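Local atomic coordinates of HpuA (Kingella denitrificans ATCC 33394, PDB entry 5EC6), a protein that binds haemoglobin as an outer-membrane lipoprotein receptor, probably to help the bacterium acquire haem iron. Residues Gly154-Asp166 with Ala266-Ser280. Residues are numbered along the deposited sequence; the frame is centred on the assembly and turned at random.
Sequences GTPAPTDTLQGVD and AKEERFYSGTLEHPS
Where the β-hairpin 269-278 springs from the body of HpuA, its base, residues 266-268 and 279-280, lies against the connection 155-163 that follows strand 148-154. Ser280 is the hub. Its backbone N donates to Thr161 O (2.8 Å), while its hydroxyl OG donates to Pro158 O (2.9 Å). The hydroxyl sits between its own backbone N and carbonyl carbon (chi1 68°), which turns it into the 158-161 turn. There Thr161 N grips the same Pro158 O from the opposite face. Water 2 links Gln163 N with Ser280 O, and Arg304 also bonds Ser280 O. At the start of the hairpin's base, Ala266 N bonds Thr155 O (2.9 Å).

Thr161 lies across Glu268 at about a right angle: OG1 donates to Glu268 OE1 (2.9 Å) from above the carboxylate plane. A bend at chi2 (-78°) brings the carboxylate beside Thr161; its other oxygen, OE2, takes Arg270 NE in a salt bridge (3.2 Å), and Arg270 NH1 reaches Gly274 O at the hairpin's turn. Between these polar links, Pro158 presses CD against Ser280 CB (3.6 Å) and its CG against the aliphatic part of Lys267, whose amine bonds Asp36 O. Pro279 packs its CG alongside Gln163 CB (3.7 Å).

Two of the four direct bonds run backbone to backbone and two are given by the hydroxyls of Ser280 and Thr161, so the join depends on main-chain shape and on two small polar side chains, whereas the Thr161 hydroxyl, Glu268 carboxylate and Arg270 guanidinium form a chain of polar contacts that continues to Gly274 O.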
# COMPACT_ATOMS: atom_id res chain seq x y z
N GLY A 154 5.19 3.97 -3.28
CA GLY A 154 6.30 3.64 -2.37
C GLY A 154 7.60 3.45 -3.08
O GLY A 154 7.78 3.83 -4.24
N THR A 155 8.54 2.89 -2.32
CA THR A 155 9.87 2.58 -2.82
C THR A 155 9.83 1.27 -3.62
O THR A 155 9.58 0.24 -3.05
CB THR A 155 10.80 2.41 -1.60
OG1 THR A 155 10.94 3.69 -0.91
CG2 THR A 155 12.18 1.96 -1.99
N PRO A 156 10.04 1.34 -4.90
CA PRO A 156 9.95 0.12 -5.69
C PRO A 156 11.01 -0.89 -5.31
O PRO A 156 12.15 -0.55 -4.91
CB PRO A 156 10.16 0.57 -7.14
CG PRO A 156 10.51 1.97 -7.08
CD PRO A 156 10.31 2.51 -5.73
N ALA A 157 10.64 -2.15 -5.42
CA ALA A 157 11.59 -3.25 -5.19
C ALA A 157 12.65 -3.33 -6.27
O ALA A 157 12.34 -3.56 -7.43
CB ALA A 157 10.83 -4.59 -5.16
N PRO A 158 13.94 -3.18 -5.92
CA PRO A 158 14.90 -3.24 -7.00
C PRO A 158 14.91 -4.61 -7.71
O PRO A 158 14.92 -5.61 -7.03
CB PRO A 158 16.25 -3.04 -6.24
CG PRO A 158 15.87 -2.26 -5.01
CD PRO A 158 14.54 -2.84 -4.61
N THR A 159 14.92 -4.63 -9.03
CA THR A 159 14.84 -5.89 -9.77
C THR A 159 16.07 -6.75 -9.54
O THR A 159 15.97 -7.95 -9.52
CB THR A 159 14.61 -5.67 -11.27
OG1 THR A 159 15.69 -4.88 -11.80
CG2 THR A 159 13.29 -4.96 -11.54
N ASP A 160 17.22 -6.13 -9.23
CA ASP A 160 18.42 -6.93 -9.01
C ASP A 160 18.51 -7.70 -7.69
O ASP A 160 19.37 -8.57 -7.52
CB ASP A 160 19.69 -6.09 -9.31
CG ASP A 160 19.87 -4.92 -8.42
OD1 ASP A 160 19.13 -4.75 -7.42
OD2 ASP A 160 20.81 -4.13 -8.78
N THR A 161 17.54 -7.48 -6.78
CA THR A 161 17.50 -8.22 -5.59
C THR A 161 16.14 -8.87 -5.33
O THR A 161 15.87 -9.25 -4.21
CB THR A 161 17.88 -7.33 -4.40
OG1 THR A 161 17.03 -6.19 -4.39
CG2 THR A 161 19.35 -6.85 -4.57
N LEU A 162 15.38 -9.05 -6.40
CA LEU A 162 14.12 -9.88 -6.32
C LEU A 162 14.47 -11.31 -5.98
O LEU A 162 15.64 -11.76 -6.15
CB LEU A 162 13.36 -9.80 -7.62
CG LEU A 162 12.61 -8.47 -7.97
CD1 LEU A 162 12.15 -8.46 -9.39
CD2 LEU A 162 11.48 -8.20 -6.96
N GLN A 163 13.51 -12.04 -5.42
CA GLN A 163 13.78 -13.39 -4.97
C GLN A 163 14.33 -14.28 -6.07
O GLN A 163 13.83 -14.27 -7.19
CB GLN A 163 12.56 -14.06 -4.32
CG GLN A 163 11.34 -14.19 -5.22
CD GLN A 163 10.26 -14.89 -4.45
OE1 GLN A 163 9.67 -14.30 -3.55
NE2 GLN A 163 10.07 -16.19 -4.70
N GLY A 164 15.37 -15.04 -5.70
CA GLY A 164 15.97 -16.00 -6.65
C GLY A 164 17.11 -15.39 -7.46
O GLY A 164 17.89 -16.13 -8.07
N VAL A 165 17.22 -14.07 -7.54
CA VAL A 165 18.21 -13.47 -8.44
C VAL A 165 19.61 -13.84 -7.92
O VAL A 165 20.54 -14.12 -8.71
CB VAL A 165 18.05 -11.95 -8.59
CG1 VAL A 165 19.20 -11.33 -9.38
CG2 VAL A 165 16.70 -11.62 -9.24
N ASP A 166 19.77 -13.89 -6.61
CA ASP A 166 21.09 -14.27 -6.07
C ASP A 166 21.53 -15.71 -6.30
O ASP A 166 22.75 -16.01 -6.15
CB ASP A 166 21.17 -13.90 -4.58
CG ASP A 166 20.19 -14.71 -3.72
OD1 ASP A 166 19.05 -15.00 -4.12
OD2 ASP A 166 20.60 -15.10 -2.62
N ALA A 266 9.60 -2.22 -1.55
CA ALA A 266 10.61 -2.47 -0.49
C ALA A 266 11.93 -2.99 -1.01
O ALA A 266 11.99 -3.98 -1.80
CB ALA A 266 10.10 -3.35 0.63
N LYS A 267 13.00 -2.31 -0.58
CA LYS A 267 14.34 -2.81 -0.88
C LYS A 267 14.59 -4.11 -0.15
O LYS A 267 13.94 -4.44 0.83
CB LYS A 267 15.41 -1.77 -0.47
CG LYS A 267 15.34 -0.58 -1.38
CD LYS A 267 16.19 0.57 -0.91
CE LYS A 267 16.02 1.74 -1.87
NZ LYS A 267 15.83 2.99 -1.09
N GLU A 268 15.63 -4.82 -0.61
CA GLU A 268 16.12 -5.98 0.11
C GLU A 268 16.64 -5.71 1.53
O GLU A 268 16.97 -4.56 1.83
CB GLU A 268 17.19 -6.67 -0.72
CG GLU A 268 18.55 -6.02 -0.63
CD GLU A 268 18.67 -4.77 -1.48
OE1 GLU A 268 17.81 -4.32 -2.27
OE2 GLU A 268 19.76 -4.20 -1.37
N GLU A 269 16.73 -6.75 2.35
CA GLU A 269 17.28 -6.64 3.69
C GLU A 269 18.57 -7.42 3.69
O GLU A 269 18.63 -8.53 3.14
CB GLU A 269 16.32 -7.21 4.73
CG GLU A 269 15.03 -6.39 4.83
CD GLU A 269 14.02 -7.08 5.71
OE1 GLU A 269 14.22 -7.06 6.93
OE2 GLU A 269 13.05 -7.69 5.19
N ARG A 270 19.59 -6.84 4.31
CA ARG A 270 20.93 -7.48 4.37
C ARG A 270 21.41 -7.68 5.79
O ARG A 270 21.06 -6.95 6.71
CB ARG A 270 21.95 -6.67 3.58
CG ARG A 270 21.70 -6.77 2.10
CD ARG A 270 22.51 -5.79 1.32
NE ARG A 270 22.25 -5.85 -0.10
CZ ARG A 270 22.57 -6.84 -0.94
NH1 ARG A 270 23.20 -7.94 -0.55
NH2 ARG A 270 22.20 -6.73 -2.22
N PHE A 271 22.20 -8.72 5.97
CA PHE A 271 22.95 -8.85 7.18
C PHE A 271 24.03 -7.78 7.23
O PHE A 271 24.39 -7.10 6.24
CB PHE A 271 23.59 -10.24 7.22
CG PHE A 271 22.58 -11.39 7.28
CD1 PHE A 271 21.79 -11.57 8.41
CD2 PHE A 271 22.41 -12.22 6.20
CE1 PHE A 271 20.86 -12.60 8.48
CE2 PHE A 271 21.50 -13.28 6.27
CZ PHE A 271 20.73 -13.45 7.40
N TYR A 272 24.59 -7.65 8.43
CA TYR A 272 25.60 -6.62 8.64
C TYR A 272 26.77 -6.65 7.62
O TYR A 272 27.19 -5.59 7.14
CB TYR A 272 26.17 -6.77 10.08
CG TYR A 272 27.35 -5.86 10.34
CD1 TYR A 272 27.23 -4.48 10.40
CD2 TYR A 272 28.62 -6.41 10.51
CE1 TYR A 272 28.31 -3.66 10.62
CE2 TYR A 272 29.71 -5.60 10.72
CZ TYR A 272 29.57 -4.25 10.82
OH TYR A 272 30.68 -3.47 11.01
N SER A 273 27.25 -7.85 7.35
CA SER A 273 28.39 -8.09 6.43
C SER A 273 28.10 -7.69 4.99
O SER A 273 29.03 -7.53 4.20
CB SER A 273 28.79 -9.57 6.48
OG SER A 273 27.83 -10.35 5.80
N GLY A 274 26.80 -7.55 4.65
CA GLY A 274 26.38 -7.31 3.26
C GLY A 274 25.65 -8.47 2.61
O GLY A 274 25.04 -8.27 1.57
N THR A 275 25.70 -9.66 3.22
CA THR A 275 25.03 -10.85 2.73
C THR A 275 23.52 -10.63 2.68
O THR A 275 22.97 -10.05 3.56
CB THR A 275 25.36 -12.03 3.67
OG1 THR A 275 26.78 -12.26 3.56
CG2 THR A 275 24.63 -13.28 3.29
N LEU A 276 22.89 -11.10 1.61
CA LEU A 276 21.41 -10.97 1.52
C LEU A 276 20.68 -11.74 2.57
O LEU A 276 20.98 -12.93 2.77
CB LEU A 276 20.96 -11.42 0.12
CG LEU A 276 19.54 -11.08 -0.30
CD1 LEU A 276 19.38 -9.59 -0.49
CD2 LEU A 276 19.27 -11.83 -1.60
N GLU A 277 19.75 -11.10 3.28
CA GLU A 277 18.92 -11.80 4.25
C GLU A 277 17.55 -12.11 3.62
O GLU A 277 17.09 -13.27 3.66
CB GLU A 277 18.71 -10.97 5.51
CG GLU A 277 17.82 -11.68 6.51
CD GLU A 277 17.57 -10.87 7.77
OE1 GLU A 277 17.67 -9.63 7.72
OE2 GLU A 277 17.20 -11.47 8.78
N HIS A 278 16.90 -11.07 3.13
CA HIS A 278 15.59 -11.20 2.41
C HIS A 278 15.66 -10.41 1.14
O HIS A 278 16.18 -9.26 1.10
CB HIS A 278 14.41 -10.64 3.22
CG HIS A 278 14.16 -11.34 4.50
ND1 HIS A 278 13.91 -12.69 4.56
CD2 HIS A 278 14.24 -10.91 5.79
CE1 HIS A 278 13.78 -13.05 5.83
NE2 HIS A 278 13.99 -11.99 6.59
N PRO A 279 15.07 -10.93 0.06
CA PRO A 279 15.04 -10.23 -1.21
C PRO A 279 14.18 -8.96 -1.12
O PRO A 279 13.39 -8.81 -0.15
CB PRO A 279 14.42 -11.29 -2.19
CG PRO A 279 13.79 -12.30 -1.34
CD PRO A 279 14.40 -12.25 0.02
N SER A 280 14.32 -8.13 -2.12
CA SER A 280 13.41 -7.01 -2.36
C SER A 280 12.01 -7.55 -2.58
O SER A 280 11.83 -8.76 -2.82
CB SER A 280 13.87 -6.20 -3.52
OG SER A 280 13.76 -6.87 -4.74
O HOH W 1 13.26 5.03 -0.85
O HOH W 2 11.09 -10.68 -4.67